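Local structure of Serine/threonine-protein acetyltransferase HopZ1a (Pseudomonas syringae pv. syringae, 5KLP) at residues Ile27-Pro32 / Glu332-Leu337; Ser186-Met191 / Ser324-Arg329. The protein transfers acetyl groups from acetyl-CoA to serine, threonine and lysine residues of target proteins in infected plant cells, with inositol hexakisphosphate as cofactor. The protein carries 10 engineered substitutions. All coordinates share one frame; numbering follows the deposited sequence.

Both interactions draw on helix 324-340, near the C-terminal end of the modelled chain, and their segments adjoin along it: 324-329 serves interaction 2 and 332-337 serves interaction 1. The contact centres lie about 15 Å apart. Along the chain interaction 2 is nested inside the loop of chain closed by interaction 1, which joins this helix to helix 21-36 at the N-terminal end. Interaction 2 lies closer to the middle of the molecule and ties the helix to the start of helix 189-202, where the catalytic C189 sits. R335 from interaction 1 and F328 from interaction 2 both line the inositol hexakisphosphate pocket, so one helix connects the N-terminal helix, the cofactor and the active-site helix.

Interaction 1. Residues Ile27-Pro32 / Glu332-Leu337; sequences INDLKP and EIKRVL. With IHP (inositol hexakisphosphate), chain D.
D29 and L30 are the residues of helix 21-36 that meet helix 324-340 here. The D29 carboxylate and the ammonium group of K334 attract each other over a long salt bridge, with OD2 4.0 Å from K334 NZ. The lysine reaches it with CG anti to the backbone N (chi1 -176°) and an extended chain beyond, and its NZ comes still nearer to D29 CB, at 3.7 Å, than to the carboxylate oxygens. At L30 the contact becomes apolar and closer. CD1 presses against the backbone of the facing helix, 3.5 Å from K334 N, and lies 3.8 Å from K334 CB. The same methyl meets I333 CG2 at 3.9 Å and, more loosely, L337 CD1, so one leucine branch spans a full turn of the partner helix. R335 leaves the helix on the side away from helix 21-36, and its extended chain carries the guanidinium to inositol hexakisphosphate: NH1 and NH2 both donate to phosphate oxygen O22, NH1 at 2.9 Å and the straighter of the two (157°). E332 OE2 pairs with NH1 through charge alone, and E76 adds a second acidic partner. The segment axes run 31° from parallel at a closest approach of 9.4 Å. Helix 40-53 packs against the pair through Y44 and A48 on I333 and S53 on I27, while helix 61-79 receives E332 and V336 at M72.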
# COMPACT_ATOMS: atom_id res chain seq x y z
N ILE A 27 15.89 -14.81 -1.69
CA ILE A 27 17.21 -14.43 -1.20
C ILE A 27 18.29 -14.87 -2.20
O ILE A 27 19.15 -14.08 -2.60
CB ILE A 27 17.50 -15.06 0.19
CG1 ILE A 27 16.67 -14.37 1.27
CG2 ILE A 27 18.99 -15.00 0.53
CD1 ILE A 27 16.69 -15.07 2.60
N ASN A 28 18.24 -16.14 -2.61
CA ASN A 28 19.23 -16.67 -3.55
C ASN A 28 19.20 -15.97 -4.92
O ASN A 28 20.24 -15.80 -5.56
CB ASN A 28 19.03 -18.17 -3.71
CG ASN A 28 19.29 -18.92 -2.42
OD1 ASN A 28 19.97 -18.41 -1.53
ND2 ASN A 28 18.78 -20.15 -2.33
N ASP A 29 18.02 -15.59 -5.37
CA ASP A 29 17.88 -14.88 -6.64
C ASP A 29 18.51 -13.48 -6.56
O ASP A 29 19.07 -13.00 -7.55
CB ASP A 29 16.41 -14.78 -7.05
CG ASP A 29 15.85 -16.11 -7.52
OD1 ASP A 29 16.65 -16.99 -7.90
OD2 ASP A 29 14.61 -16.27 -7.54
N LEU A 30 18.40 -12.83 -5.41
CA LEU A 30 18.87 -11.45 -5.30
C LEU A 30 20.38 -11.39 -5.05
O LEU A 30 21.06 -10.50 -5.57
CB LEU A 30 18.12 -10.71 -4.19
CG LEU A 30 18.63 -9.28 -3.95
CD1 LEU A 30 18.56 -8.45 -5.24
CD2 LEU A 30 17.90 -8.58 -2.81
N LYS A 31 20.89 -12.35 -4.29
CA LYS A 31 22.27 -12.33 -3.82
C LYS A 31 23.35 -12.00 -4.87
O LYS A 31 24.19 -11.13 -4.62
CB LYS A 31 22.59 -13.66 -3.15
CG LYS A 31 23.83 -13.64 -2.30
CD LYS A 31 23.73 -14.69 -1.21
CE LYS A 31 22.44 -14.54 -0.44
NZ LYS A 31 22.27 -15.65 0.54
N PRO A 32 23.35 -12.68 -6.04
CA PRO A 32 24.41 -12.34 -7.01
C PRO A 32 24.32 -10.89 -7.50
O PRO A 32 25.36 -10.29 -7.77
CB PRO A 32 24.18 -13.33 -8.16
CG PRO A 32 22.78 -13.75 -8.02
CD PRO A 32 22.47 -13.73 -6.56
N GLU A 332 11.86 -6.34 -5.59
CA GLU A 332 11.99 -4.99 -6.13
C GLU A 332 13.45 -4.57 -6.33
O GLU A 332 13.79 -3.97 -7.34
CB GLU A 332 11.28 -4.00 -5.22
CG GLU A 332 9.78 -4.24 -5.19
CD GLU A 332 9.21 -4.34 -6.59
OE1 GLU A 332 9.03 -3.27 -7.22
OE2 GLU A 332 8.96 -5.48 -7.06
N ILE A 333 14.30 -4.90 -5.37
CA ILE A 333 15.72 -4.57 -5.47
C ILE A 333 16.33 -5.32 -6.65
O ILE A 333 17.07 -4.74 -7.46
CB ILE A 333 16.44 -4.91 -4.16
CG1 ILE A 333 15.86 -4.05 -3.03
CG2 ILE A 333 17.95 -4.69 -4.30
CD1 ILE A 333 16.41 -4.37 -1.68
N LYS A 334 15.97 -6.60 -6.77
CA LYS A 334 16.38 -7.40 -7.91
C LYS A 334 15.96 -6.74 -9.24
O LYS A 334 16.75 -6.63 -10.17
CB LYS A 334 15.79 -8.81 -7.81
CG LYS A 334 16.23 -9.76 -8.92
CD LYS A 334 15.32 -11.00 -8.94
CE LYS A 334 15.61 -11.88 -10.15
NZ LYS A 334 14.95 -13.22 -10.03
N ARG A 335 14.72 -6.27 -9.31
CA ARG A 335 14.28 -5.61 -10.53
C ARG A 335 15.12 -4.37 -10.83
O ARG A 335 15.45 -4.10 -11.98
CB ARG A 335 12.80 -5.27 -10.44
CG ARG A 335 11.92 -6.50 -10.64
CD ARG A 335 10.45 -6.20 -10.32
NE ARG A 335 9.65 -7.41 -10.46
CZ ARG A 335 8.35 -7.48 -10.19
NH1 ARG A 335 7.70 -6.41 -9.78
NH2 ARG A 335 7.72 -8.64 -10.33
N VAL A 336 15.45 -3.61 -9.79
CA VAL A 336 16.29 -2.42 -9.99
C VAL A 336 17.69 -2.81 -10.46
O VAL A 336 18.19 -2.28 -11.46
CB VAL A 336 16.40 -1.59 -8.71
CG1 VAL A 336 17.41 -0.47 -8.91
CG2 VAL A 336 15.04 -1.01 -8.37
N LEU A 337 18.31 -3.77 -9.77
CA LEU A 337 19.69 -4.15 -10.09
C LEU A 337 19.76 -4.84 -11.45
O LEU A 337 20.78 -4.74 -12.15
CB LEU A 337 20.27 -5.05 -8.99
CG LEU A 337 20.53 -4.33 -7.67
CD1 LEU A 337 21.10 -5.28 -6.62
CD2 LEU A 337 21.46 -3.12 -7.88
C1 IHP D . 5.49 -10.94 -10.17
C2 IHP D . 5.00 -10.39 -8.76
C3 IHP D . 4.97 -11.27 -7.45
C4 IHP D . 5.38 -12.80 -7.70
C5 IHP D . 5.28 -13.35 -9.10
C6 IHP D . 6.09 -12.39 -9.97
O11 IHP D . 4.57 -10.87 -11.10
P1 IHP D . 4.56 -10.08 -12.59
O21 IHP D . 3.18 -9.46 -12.85
O31 IHP D . 4.85 -11.08 -13.71
O41 IHP D . 5.58 -8.95 -12.72
O12 IHP D . 3.85 -9.64 -8.85
P2 IHP D . 3.96 -8.00 -8.45
O22 IHP D . 4.98 -7.31 -9.38
O32 IHP D . 2.64 -7.24 -8.52
O42 IHP D . 4.56 -7.89 -7.03
O13 IHP D . 3.79 -11.17 -6.99
P3 IHP D . 3.08 -10.60 -5.57
O23 IHP D . 3.29 -9.13 -5.20
O33 IHP D . 1.66 -10.79 -6.09
O43 IHP D . 3.35 -11.47 -4.34
O14 IHP D . 4.75 -13.62 -6.84
P4 IHP D . 5.44 -14.18 -5.48
O24 IHP D . 5.42 -13.13 -4.37
O34 IHP D . 4.77 -15.47 -4.98
O44 IHP D . 6.92 -14.53 -5.73
O15 IHP D . 4.04 -13.66 -9.54
P5 IHP D . 3.53 -15.26 -9.84
O25 IHP D . 4.52 -16.27 -9.25
O35 IHP D . 2.15 -15.53 -9.18
O45 IHP D . 3.40 -15.56 -11.34
O16 IHP D . 6.37 -12.95 -11.14
P6 IHP D . 7.77 -12.72 -11.97
O26 IHP D . 8.95 -12.62 -11.01
O36 IHP D . 8.03 -13.88 -12.95
O46 IHP D . 7.70 -11.44 -12.80

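Interaction 2. Residues Ser186-Met191 / Ser324-Arg329; sequences SDDCVM and SIDGFR
I325 opens the contact from helix 324-340, laying its CG1 against M191 CB at 3.8 Å, while its CG2 methyl lies alongside the D188 carboxylate. The next residue, D326, brings a second carboxylate close to that of D188, the two planes 72° apart. Water 1 bridges the two acids, donating to D188 OD2 at 3.0 Å and to D326 OD2 at 2.7 Å, and R51 pairs with both, which probably offsets their repulsion. F328 meets selenomethionine M191 in an oblique Met-aromatic contact, SE lying 5.0 Å from the ring centroid; the ring also touches inositol hexakisphosphate. R329 bridges to D188. Its chain, bent at chi3 (31°), brings NH1 to D188 OD1 at 3.1 Å, a bond in the guanidinium plane that uses the anti side of the carboxylate. R329 CB packs on M191 SE at 3.8 Å, and D65 gives NH1 another acidic partner. D188 directly precedes the catalytic C189, so the D188-R329 bridge links the residue just before the active-site helix to helix 324-340. Around this junction helix 40-53 contributes Y44 and A48, helix 61-79 contributes F61 and M72, and L194, N195 and I198 of helix 189-202 touch F328.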
# COMPACT_ATOMS: atom_id res chain seq x y z
N SER A 186 4.43 -0.41 11.11
CA SER A 186 4.57 0.63 10.11
C SER A 186 5.97 0.63 9.51
O SER A 186 6.31 1.49 8.70
CB SER A 186 4.22 2.00 10.71
OG SER A 186 2.81 2.09 10.87
N ASP A 187 6.78 -0.36 9.87
CA ASP A 187 8.16 -0.40 9.37
C ASP A 187 8.29 -0.74 7.89
O ASP A 187 9.29 -0.40 7.25
CB ASP A 187 8.98 -1.44 10.15
CG ASP A 187 8.91 -1.26 11.65
OD1 ASP A 187 8.63 -0.12 12.10
OD2 ASP A 187 9.15 -2.24 12.38
N ASP A 188 7.28 -1.40 7.34
CA ASP A 188 7.32 -1.83 5.94
C ASP A 188 6.34 -1.08 5.04
O ASP A 188 6.08 -1.50 3.91
CB ASP A 188 7.05 -3.34 5.83
CG ASP A 188 8.08 -4.18 6.58
OD1 ASP A 188 9.30 -4.07 6.29
OD2 ASP A 188 7.68 -4.93 7.48
N CYS A 189 5.83 0.06 5.51
CA CYS A 189 4.73 0.72 4.82
C CYS A 189 5.11 1.20 3.43
O CYS A 189 4.26 1.26 2.55
CB CYS A 189 4.23 1.88 5.68
SG CYS A 189 3.03 1.32 6.93
N VAL A 190 6.38 1.51 3.21
CA VAL A 190 6.79 1.87 1.87
C VAL A 190 6.62 0.69 0.92
O VAL A 190 6.18 0.88 -0.21
CB VAL A 190 8.25 2.35 1.83
CG1 VAL A 190 8.65 2.67 0.41
CG2 VAL A 190 8.44 3.58 2.72
N MSE A 191 6.99 -0.51 1.36
CA MSE A 191 6.88 -1.70 0.52
C MSE A 191 5.40 -2.04 0.27
O MSE A 191 5.04 -2.40 -0.85
CB MSE A 191 7.61 -2.89 1.15
CG MSE A 191 9.14 -2.80 1.02
SE MSE A 191 9.69 -2.59 -0.88
CE MSE A 191 10.24 -0.70 -0.81
N SER A 324 6.34 -12.41 3.87
CA SER A 324 6.08 -12.18 2.45
C SER A 324 6.48 -10.78 1.95
O SER A 324 7.01 -10.65 0.85
CB SER A 324 4.60 -12.45 2.15
OG SER A 324 4.31 -12.26 0.78
N ILE A 325 6.21 -9.74 2.74
CA ILE A 325 6.50 -8.37 2.30
C ILE A 325 8.01 -8.15 2.18
O ILE A 325 8.48 -7.39 1.34
CB ILE A 325 5.89 -7.30 3.24
CG1 ILE A 325 5.90 -5.92 2.57
CG2 ILE A 325 6.63 -7.24 4.58
CD1 ILE A 325 5.11 -5.83 1.28
N ASP A 326 8.77 -8.87 3.00
CA ASP A 326 10.23 -8.80 2.94
C ASP A 326 10.72 -9.48 1.67
O ASP A 326 11.73 -9.08 1.08
CB ASP A 326 10.82 -9.43 4.20
CG ASP A 326 10.30 -8.75 5.48
OD1 ASP A 326 10.38 -7.49 5.59
OD2 ASP A 326 9.75 -9.45 6.34
N GLY A 327 9.97 -10.48 1.22
CA GLY A 327 10.21 -11.11 -0.07
C GLY A 327 9.94 -10.15 -1.22
O GLY A 327 10.68 -10.12 -2.20
N PHE A 328 8.86 -9.38 -1.10
CA PHE A 328 8.55 -8.38 -2.12
C PHE A 328 9.70 -7.36 -2.24
O PHE A 328 10.05 -6.95 -3.34
CB PHE A 328 7.22 -7.68 -1.80
CG PHE A 328 6.89 -6.55 -2.74
CD1 PHE A 328 6.54 -6.81 -4.06
CD2 PHE A 328 6.99 -5.23 -2.33
CE1 PHE A 328 6.26 -5.77 -4.95
CE2 PHE A 328 6.72 -4.19 -3.21
CZ PHE A 328 6.36 -4.46 -4.52
N ARG A 329 10.28 -6.96 -1.12
CA ARG A 329 11.39 -6.00 -1.15
C ARG A 329 12.58 -6.57 -1.93
O ARG A 329 13.18 -5.86 -2.72
CB ARG A 329 11.82 -5.59 0.25
CG ARG A 329 12.96 -4.55 0.28
CD ARG A 329 13.08 -3.93 1.68
NE ARG A 329 12.69 -4.93 2.65
CZ ARG A 329 11.80 -4.77 3.62
NH1 ARG A 329 11.20 -3.60 3.84
NH2 ARG A 329 11.54 -5.79 4.40
O HOH W 1 8.15 -7.87 7.82